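Local coordinates for nuclease (Salmonella phage SETP3, PDB 4QBN), which probably acts as a magnesium-dependent nuclease, using its VRR-NUC domain to bind nucleic acid and hydrolyse its phosphate ester bonds, at residues Gly5-Tyr10 against Val48-Asp53; Asp35-Val38 against Val44-Phe47; Phe77-Phe82 against Asp86-His91. All blocks are in the same frame, centred on the assembly; numbering follows the deposited sequence.

Contact 1: Gly5-Tyr10 against Val48-Asp53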
# COMPACT_ATOMS: atom_id res chain seq x y z
N GLY A 5 -11.28 5.93 -16.15
CA GLY A 5 -9.91 6.32 -16.48
C GLY A 5 -9.65 7.83 -16.36
O GLY A 5 -8.59 8.22 -15.91
N ARG A 6 -10.62 8.66 -16.76
CA ARG A 6 -10.48 10.12 -16.66
C ARG A 6 -10.45 10.60 -15.21
O ARG A 6 -9.67 11.51 -14.86
CB ARG A 6 -11.61 10.83 -17.41
CG ARG A 6 -11.29 10.93 -18.91
CD ARG A 6 -12.35 10.32 -19.77
NE ARG A 6 -13.71 10.80 -19.50
CZ ARG A 6 -14.79 10.34 -20.14
NH1 ARG A 6 -14.67 9.40 -21.07
NH2 ARG A 6 -15.99 10.82 -19.85
N VAL A 7 -11.32 10.03 -14.37
CA VAL A 7 -11.32 10.41 -12.96
C VAL A 7 -10.01 9.96 -12.34
O VAL A 7 -9.44 10.64 -11.48
CB VAL A 7 -12.49 9.78 -12.20
CG1 VAL A 7 -12.42 10.11 -10.66
CG2 VAL A 7 -13.82 10.27 -12.83
N GLN A 8 -9.55 8.77 -12.70
CA GLN A 8 -8.30 8.28 -12.12
C GLN A 8 -7.11 9.18 -12.49
O GLN A 8 -6.21 9.45 -11.67
CB GLN A 8 -8.05 6.85 -12.59
CG GLN A 8 -6.86 6.24 -11.95
CD GLN A 8 -6.82 4.76 -12.27
OE1 GLN A 8 -5.86 4.26 -12.86
NE2 GLN A 8 -7.90 4.05 -11.90
N LYS A 9 -7.08 9.63 -13.74
CA LYS A 9 -5.99 10.50 -14.15
C LYS A 9 -6.03 11.84 -13.42
O LYS A 9 -4.99 12.41 -13.09
CB LYS A 9 -6.06 10.73 -15.64
CG LYS A 9 -5.03 11.71 -16.19
CD LYS A 9 -5.13 11.71 -17.74
CE LYS A 9 -5.06 13.10 -18.37
NZ LYS A 9 -3.69 13.70 -18.35
N TYR A 10 -7.22 12.37 -13.20
CA TYR A 10 -7.34 13.66 -12.50
C TYR A 10 -6.88 13.52 -11.08
O TYR A 10 -6.17 14.39 -10.52
CB TYR A 10 -8.79 14.11 -12.53
CG TYR A 10 -9.06 15.38 -11.81
CD1 TYR A 10 -8.67 16.60 -12.34
CD2 TYR A 10 -9.74 15.37 -10.60
CE1 TYR A 10 -8.97 17.78 -11.70
CE2 TYR A 10 -10.04 16.57 -9.94
CZ TYR A 10 -9.64 17.74 -10.49
OH TYR A 10 -9.94 18.92 -9.82
N VAL A 48 -7.03 4.61 -2.56
CA VAL A 48 -8.17 5.26 -3.23
C VAL A 48 -8.77 4.36 -4.31
O VAL A 48 -8.06 3.90 -5.20
CB VAL A 48 -7.74 6.61 -3.85
CG1 VAL A 48 -8.94 7.23 -4.62
CG2 VAL A 48 -7.30 7.53 -2.73
N GLU A 49 -10.09 4.12 -4.25
CA GLU A 49 -10.74 3.29 -5.23
C GLU A 49 -11.45 4.24 -6.18
O GLU A 49 -12.07 5.16 -5.71
CB GLU A 49 -11.76 2.39 -4.53
CG GLU A 49 -12.53 1.53 -5.53
CD GLU A 49 -11.75 0.26 -6.02
OE1 GLU A 49 -10.60 0.04 -5.57
OE2 GLU A 49 -12.27 -0.48 -6.90
N VAL A 50 -11.34 4.06 -7.49
CA VAL A 50 -11.96 5.01 -8.40
C VAL A 50 -13.06 4.35 -9.21
O VAL A 50 -12.85 3.26 -9.77
CB VAL A 50 -10.91 5.60 -9.36
CG1 VAL A 50 -11.60 6.57 -10.32
CG2 VAL A 50 -9.80 6.25 -8.58
N LYS A 51 -14.24 4.98 -9.26
CA LYS A 51 -15.37 4.44 -10.01
C LYS A 51 -15.81 5.38 -11.12
O LYS A 51 -15.40 6.54 -11.18
CB LYS A 51 -16.56 4.20 -9.07
CG LYS A 51 -16.25 3.25 -7.88
CD LYS A 51 -15.60 1.93 -8.34
CE LYS A 51 -16.70 1.06 -8.88
NZ LYS A 51 -16.40 -0.37 -9.24
N LYS A 52 -16.67 4.88 -11.99
CA LYS A 52 -17.04 5.62 -13.20
C LYS A 52 -18.01 6.78 -12.96
O LYS A 52 -18.13 7.70 -13.79
CB LYS A 52 -17.63 4.66 -14.24
CG LYS A 52 -18.97 4.13 -13.85
CD LYS A 52 -19.41 2.99 -14.77
CE LYS A 52 -20.69 2.36 -14.23
NZ LYS A 52 -21.87 3.28 -14.34
N ASP A 53 -18.77 6.69 -11.87
CA ASP A 53 -19.73 7.75 -11.50
C ASP A 53 -20.07 7.67 -10.02
O ASP A 53 -19.61 6.74 -9.32
CB ASP A 53 -21.00 7.74 -12.37
CG ASP A 53 -21.93 6.53 -12.13
OD1 ASP A 53 -21.93 5.93 -11.03
OD2 ASP A 53 -22.69 6.18 -13.07

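Contact 2: Asp35-Val38 against Val44-Phe47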
# COMPACT_ATOMS: atom_id res chain seq x y z
N ASP A 35 -7.63 0.72 -6.12
CA ASP A 35 -7.04 1.09 -7.42
C ASP A 35 -5.74 1.87 -7.28
O ASP A 35 -4.79 1.65 -8.08
CB ASP A 35 -8.02 1.93 -8.25
CG ASP A 35 -9.24 1.15 -8.65
OD1 ASP A 35 -9.01 -0.02 -9.08
OD2 ASP A 35 -10.38 1.67 -8.52
N LEU A 36 -5.70 2.82 -6.33
CA LEU A 36 -4.52 3.67 -6.19
C LEU A 36 -3.91 3.62 -4.81
O LEU A 36 -4.64 3.63 -3.80
CB LEU A 36 -4.89 5.15 -6.47
CG LEU A 36 -5.42 5.47 -7.85
CD1 LEU A 36 -5.78 6.95 -7.93
CD2 LEU A 36 -4.31 5.20 -8.94
N LEU A 37 -2.58 3.55 -4.74
CA LEU A 37 -1.86 3.81 -3.46
C LEU A 37 -1.31 5.22 -3.61
O LEU A 37 -0.72 5.52 -4.67
CB LEU A 37 -0.71 2.79 -3.34
CG LEU A 37 0.33 3.14 -2.25
CD1 LEU A 37 -0.28 3.08 -0.84
CD2 LEU A 37 1.50 2.16 -2.42
N VAL A 38 -1.51 6.06 -2.60
CA VAL A 38 -1.12 7.46 -2.68
C VAL A 38 -0.27 7.67 -1.45
O VAL A 38 -0.73 7.48 -0.32
CB VAL A 38 -2.34 8.41 -2.63
CG1 VAL A 38 -1.91 9.85 -2.78
CG2 VAL A 38 -3.31 8.06 -3.80
N VAL A 44 1.64 10.36 5.17
CA VAL A 44 0.18 10.12 5.00
C VAL A 44 -0.07 9.10 3.90
O VAL A 44 0.39 9.27 2.77
CB VAL A 44 -0.51 11.47 4.71
CG1 VAL A 44 -1.99 11.24 4.31
CG2 VAL A 44 -0.41 12.27 5.95
N ILE A 45 -0.78 8.00 4.22
CA ILE A 45 -0.93 6.96 3.19
C ILE A 45 -2.43 6.84 2.89
O ILE A 45 -3.19 6.61 3.83
CB ILE A 45 -0.49 5.61 3.75
CG1 ILE A 45 0.93 5.65 4.34
CG2 ILE A 45 -0.56 4.52 2.66
CD1 ILE A 45 1.97 5.97 3.31
N TRP A 46 -2.83 6.96 1.64
CA TRP A 46 -4.27 6.83 1.29
C TRP A 46 -4.38 5.72 0.29
O TRP A 46 -3.52 5.58 -0.59
CB TRP A 46 -4.81 8.10 0.62
CG TRP A 46 -5.06 9.30 1.56
CD1 TRP A 46 -4.77 9.38 2.89
CD2 TRP A 46 -5.60 10.55 1.17
NE1 TRP A 46 -5.17 10.63 3.40
CE2 TRP A 46 -5.69 11.36 2.35
CE3 TRP A 46 -6.07 11.05 -0.07
CZ2 TRP A 46 -6.24 12.66 2.34
CZ3 TRP A 46 -6.63 12.37 -0.07
CH2 TRP A 46 -6.70 13.14 1.12
N PHE A 47 -5.47 4.98 0.39
CA PHE A 47 -5.78 3.97 -0.61
C PHE A 47 -7.04 4.49 -1.25
O PHE A 47 -8.01 4.77 -0.56
CB PHE A 47 -6.05 2.64 0.09
CG PHE A 47 -4.82 2.11 0.78
CD1 PHE A 47 -3.90 1.35 0.04
CD2 PHE A 47 -4.58 2.36 2.11
CE1 PHE A 47 -2.74 0.89 0.65
CE2 PHE A 47 -3.42 1.90 2.76
CZ PHE A 47 -2.49 1.14 2.00

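Contact 3: Phe77-Phe82 against Asp86-His91. With SO4 (sulfate ion), chain D.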
# COMPACT_ATOMS: atom_id res chain seq x y z
N PHE A 77 -10.60 5.46 0.55
CA PHE A 77 -11.63 6.41 0.05
C PHE A 77 -12.10 5.95 -1.27
O PHE A 77 -11.35 5.34 -1.98
CB PHE A 77 -11.01 7.80 -0.13
CG PHE A 77 -10.48 8.34 1.16
CD1 PHE A 77 -11.34 8.66 2.20
CD2 PHE A 77 -9.11 8.48 1.34
CE1 PHE A 77 -10.85 9.14 3.42
CE2 PHE A 77 -8.63 9.00 2.54
CZ PHE A 77 -9.50 9.32 3.57
N VAL A 78 -13.37 6.24 -1.61
CA VAL A 78 -13.89 5.87 -2.94
C VAL A 78 -14.33 7.15 -3.64
O VAL A 78 -15.00 7.98 -3.02
CB VAL A 78 -15.14 4.98 -2.80
CG1 VAL A 78 -15.64 4.60 -4.21
CG2 VAL A 78 -14.79 3.71 -1.96
N VAL A 79 -13.90 7.35 -4.88
CA VAL A 79 -14.30 8.57 -5.59
C VAL A 79 -14.81 8.20 -6.95
O VAL A 79 -14.37 7.24 -7.54
CB VAL A 79 -13.14 9.58 -5.72
CG1 VAL A 79 -12.69 10.09 -4.30
CG2 VAL A 79 -11.99 8.97 -6.49
N GLY A 80 -15.76 8.95 -7.45
CA GLY A 80 -16.32 8.56 -8.74
C GLY A 80 -16.61 9.73 -9.62
O GLY A 80 -17.37 9.62 -10.59
N SER A 81 -16.05 10.88 -9.29
CA SER A 81 -16.27 12.04 -10.14
C SER A 81 -15.18 13.02 -9.80
O SER A 81 -14.56 12.90 -8.76
CB SER A 81 -17.64 12.70 -9.85
OG SER A 81 -17.63 13.20 -8.50
N PHE A 82 -14.98 14.01 -10.65
CA PHE A 82 -13.97 15.04 -10.35
C PHE A 82 -14.32 15.79 -9.06
O PHE A 82 -13.44 16.19 -8.28
CB PHE A 82 -13.88 16.07 -11.47
CG PHE A 82 -13.10 15.60 -12.68
CD1 PHE A 82 -13.35 14.36 -13.25
CD2 PHE A 82 -12.13 16.41 -13.25
CE1 PHE A 82 -12.65 13.92 -14.39
CE2 PHE A 82 -11.41 15.97 -14.39
CZ PHE A 82 -11.68 14.72 -14.94
N ASP A 86 -12.02 16.43 -5.59
CA ASP A 86 -11.83 17.76 -4.99
C ASP A 86 -12.30 17.82 -3.52
O ASP A 86 -11.58 18.36 -2.66
CB ASP A 86 -12.56 18.82 -5.80
CG ASP A 86 -11.97 19.00 -7.21
OD1 ASP A 86 -10.74 18.79 -7.42
OD2 ASP A 86 -12.75 19.37 -8.12
N LYS A 87 -13.45 17.21 -3.22
CA LYS A 87 -13.98 17.19 -1.83
C LYS A 87 -13.15 16.36 -0.92
O LYS A 87 -13.02 16.66 0.24
CB LYS A 87 -15.40 16.68 -1.75
CG LYS A 87 -16.36 17.64 -2.24
CD LYS A 87 -17.73 17.01 -2.15
CE LYS A 87 -18.76 17.93 -2.71
NZ LYS A 87 -20.14 17.37 -2.58
N LEU A 88 -12.63 15.25 -1.44
CA LEU A 88 -11.75 14.40 -0.62
C LEU A 88 -10.52 15.20 -0.17
O LEU A 88 -10.11 15.20 1.01
CB LEU A 88 -11.35 13.15 -1.42
CG LEU A 88 -10.22 12.32 -0.82
CD1 LEU A 88 -10.70 11.75 0.54
CD2 LEU A 88 -9.83 11.21 -1.86
N ILE A 89 -9.88 15.90 -1.11
CA ILE A 89 -8.72 16.67 -0.72
C ILE A 89 -9.08 17.79 0.24
O ILE A 89 -8.38 18.02 1.24
CB ILE A 89 -7.99 17.16 -2.00
CG1 ILE A 89 -7.42 15.91 -2.71
CG2 ILE A 89 -6.93 18.16 -1.66
CD1 ILE A 89 -6.93 16.25 -4.16
N GLU A 90 -10.17 18.50 -0.03
CA GLU A 90 -10.57 19.61 0.81
C GLU A 90 -10.84 19.17 2.23
O GLU A 90 -10.50 19.87 3.20
CB GLU A 90 -11.82 20.29 0.24
CG GLU A 90 -12.24 21.51 1.05
CD GLU A 90 -13.49 22.18 0.53
OE1 GLU A 90 -14.18 21.56 -0.32
OE2 GLU A 90 -13.78 23.33 0.96
N HIS A 91 -11.47 18.03 2.37
CA HIS A 91 -11.96 17.62 3.69
C HIS A 91 -11.01 16.76 4.52
O HIS A 91 -11.10 16.73 5.75
CB HIS A 91 -13.27 16.85 3.50
CG HIS A 91 -14.43 17.75 3.20
ND1 HIS A 91 -15.64 17.27 2.76
CD2 HIS A 91 -14.55 19.09 3.29
CE1 HIS A 91 -16.47 18.29 2.58
NE2 HIS A 91 -15.84 19.40 2.91
S SO4 D . -18.06 15.66 -12.26
O1 SO4 D . -19.47 15.24 -12.27
O2 SO4 D . -17.22 14.52 -12.77
O3 SO4 D . -17.83 16.87 -13.04
O4 SO4 D . -17.72 16.07 -10.90

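Contact 1: Gly5-Tyr10 against Val48-Asp53
V7 and Q8 meet V50 where helix 3-17 lies over the end of strand 44-50, within a sheet-and-helix core of the PD-(D/E)XK nuclease type to which VRR-NUC domains belong. The evidence for this assignment is in the sequence as well as the topology: E49, V50 and K51 match the E-x-K element, with D35, just ahead of neighbouring strand 36-40, probably in the preceding acidic position. V50 is the middle residue of the three, and its CB bond points toward the helix, whereas those of E49 and K51 point away from it. The alternation therefore gives the apolar residue to the helix and turns the two motif side chains to the other side, where both touch Q62 of helix 60-71.

The join is purely van der Waals; no hydrogen bond crosses it. One methyl does most of the work. With CG1 of V50 anti to the backbone N (chi1 179°), that branch rises against the helix and comes 3.6 Å from CG1 of V7. The two valine side chains cross at a slant, and V50 CG1 also lies 3.8 Å from V7 CB. It reaches the helix backbone too, at 3.8 Å from Q8 N, and passes 4.2 Å from Q8 CB. The backbones are correspondingly close, 6.2 Å between the CA atoms of Q8 and V50.

Neighbouring elements enclose the same apolar layer: V7 also touches F82 and V85 of helix 82-92, while V50 touches L36 and V79 on the strands flanking its own. Past the strand end the fit thins out, and the other V7 branch, CG2, approaches no nearer than 4.4 Å to the backbone O of K51.

Contact 2: Asp35-Val38 against Val44-Phe47
V38 and W46 form the hydrogen-bonded antiparallel pair of the hairpin made by strands 36-40 and 44-50, each residue giving its N-H to the other's carbonyl. The two bonds are equally short but differ in straightness. W46 N reaches V38 O at 2.9 Å with an N-H...O angle of 174°, approaching in the carbonyl plane; V38 N reaches W46 O, also at 2.9 Å, with a more bent angle of 150°. V38 O receives a further, weaker approach from I45 CA at 3.6 Å, a CA-H...O contact, and F47 CA makes another with L36 O at 3.4 Å.

L37 and F47 follow as the non-hydrogen-bonded pair, and their polar backbone atoms look outward: L37 bonds with R23 on one side of the hairpin, F47 with N75 and F77 on the other. I45 O is taken by ND2 of N75. At the start of the strand D35 and L36 both face V48, a classic beta bulge, and L36 N bonds to V48 O. There the D35 backbone N-H donates to E49 OE1, while its carboxylate OD2 accepts from V50 N, so D35 is fixed at both ends against E49 and V50.

On the face carrying L37, I45 and F47, the leucine has CG anti to its backbone N (chi1 166°), which brings CD1 within 3.6 Å of F47 CE1, obliquely to the ring, and 3.8 Å of I45 CG2. V38 and W46 occupy the other face, 4.1 Å apart between their CB atoms. Helices 3-17 and 82-92 cover that second face through F15 on V38 and L88 on W46; the first packs against L37, F69 and A74 of the second subunit, and strands 21-27 and 75-79 flank the hairpin.

Contact 3: Phe77-Phe82 against Asp86-His91
The chain turns from strand 75-79 into helix 82-92, and the D86 N-H bonds to F82 O at 3.1 Å with an angle of 167°, the i to i+4 bond of the first helical turn. Further along, the helix is fastened to the strand by L88, whose CB bond points toward it. CG of L88 stands anti to the backbone N (chi1 168°), and its two methyls divide the work. CD1 sits over one face of the F77 ring, 3.5 Å from the centroid and 14° off the ring normal, a CH-pi contact close to the ring centre. CD2 meets V79 CG1 at 3.9 Å, the two side chains crossing at about a right angle.

The helix start is capped by S81, whose OG accepts from Q84 N. Beyond it a sulfate ion, probably from the crystallisation liquor, takes the F82 N-H on its O2 at 3.1 Å and is also bonded by K83 N; the positive end of the helix dipole would be expected to favour an anion there. D86 directs OD1 to Y10 OH and to R14, tying the turn to helix 3-17.

F77 further meets W46 edge-to-face. Strand, N-capped turn and returning helix together form a beta-alpha unit, here at the edge of the chain's mixed sheet.

In the fold
From the N terminus, helix 3-17 leads into strands 21-27 and 36-40, and the chain turns back at the hairpin closed by contact 2. Strand 44-50 then runs on to contact 1, which closes a much wider loop enclosing that hairpin; the two contacts share this central strand. Helix 60-71 next carries the chain across, in a beta-alpha-beta crossover, to strand 75-79, parallel to 44-50. Contact 3 follows in series, folding helix 82-92 back over the sheet beside helix 3-17. Backbone bonds F47 O to F77 N and V79 O to K51 N join the strands of the three contacts, while stacked Y10 and F82 link the two helices.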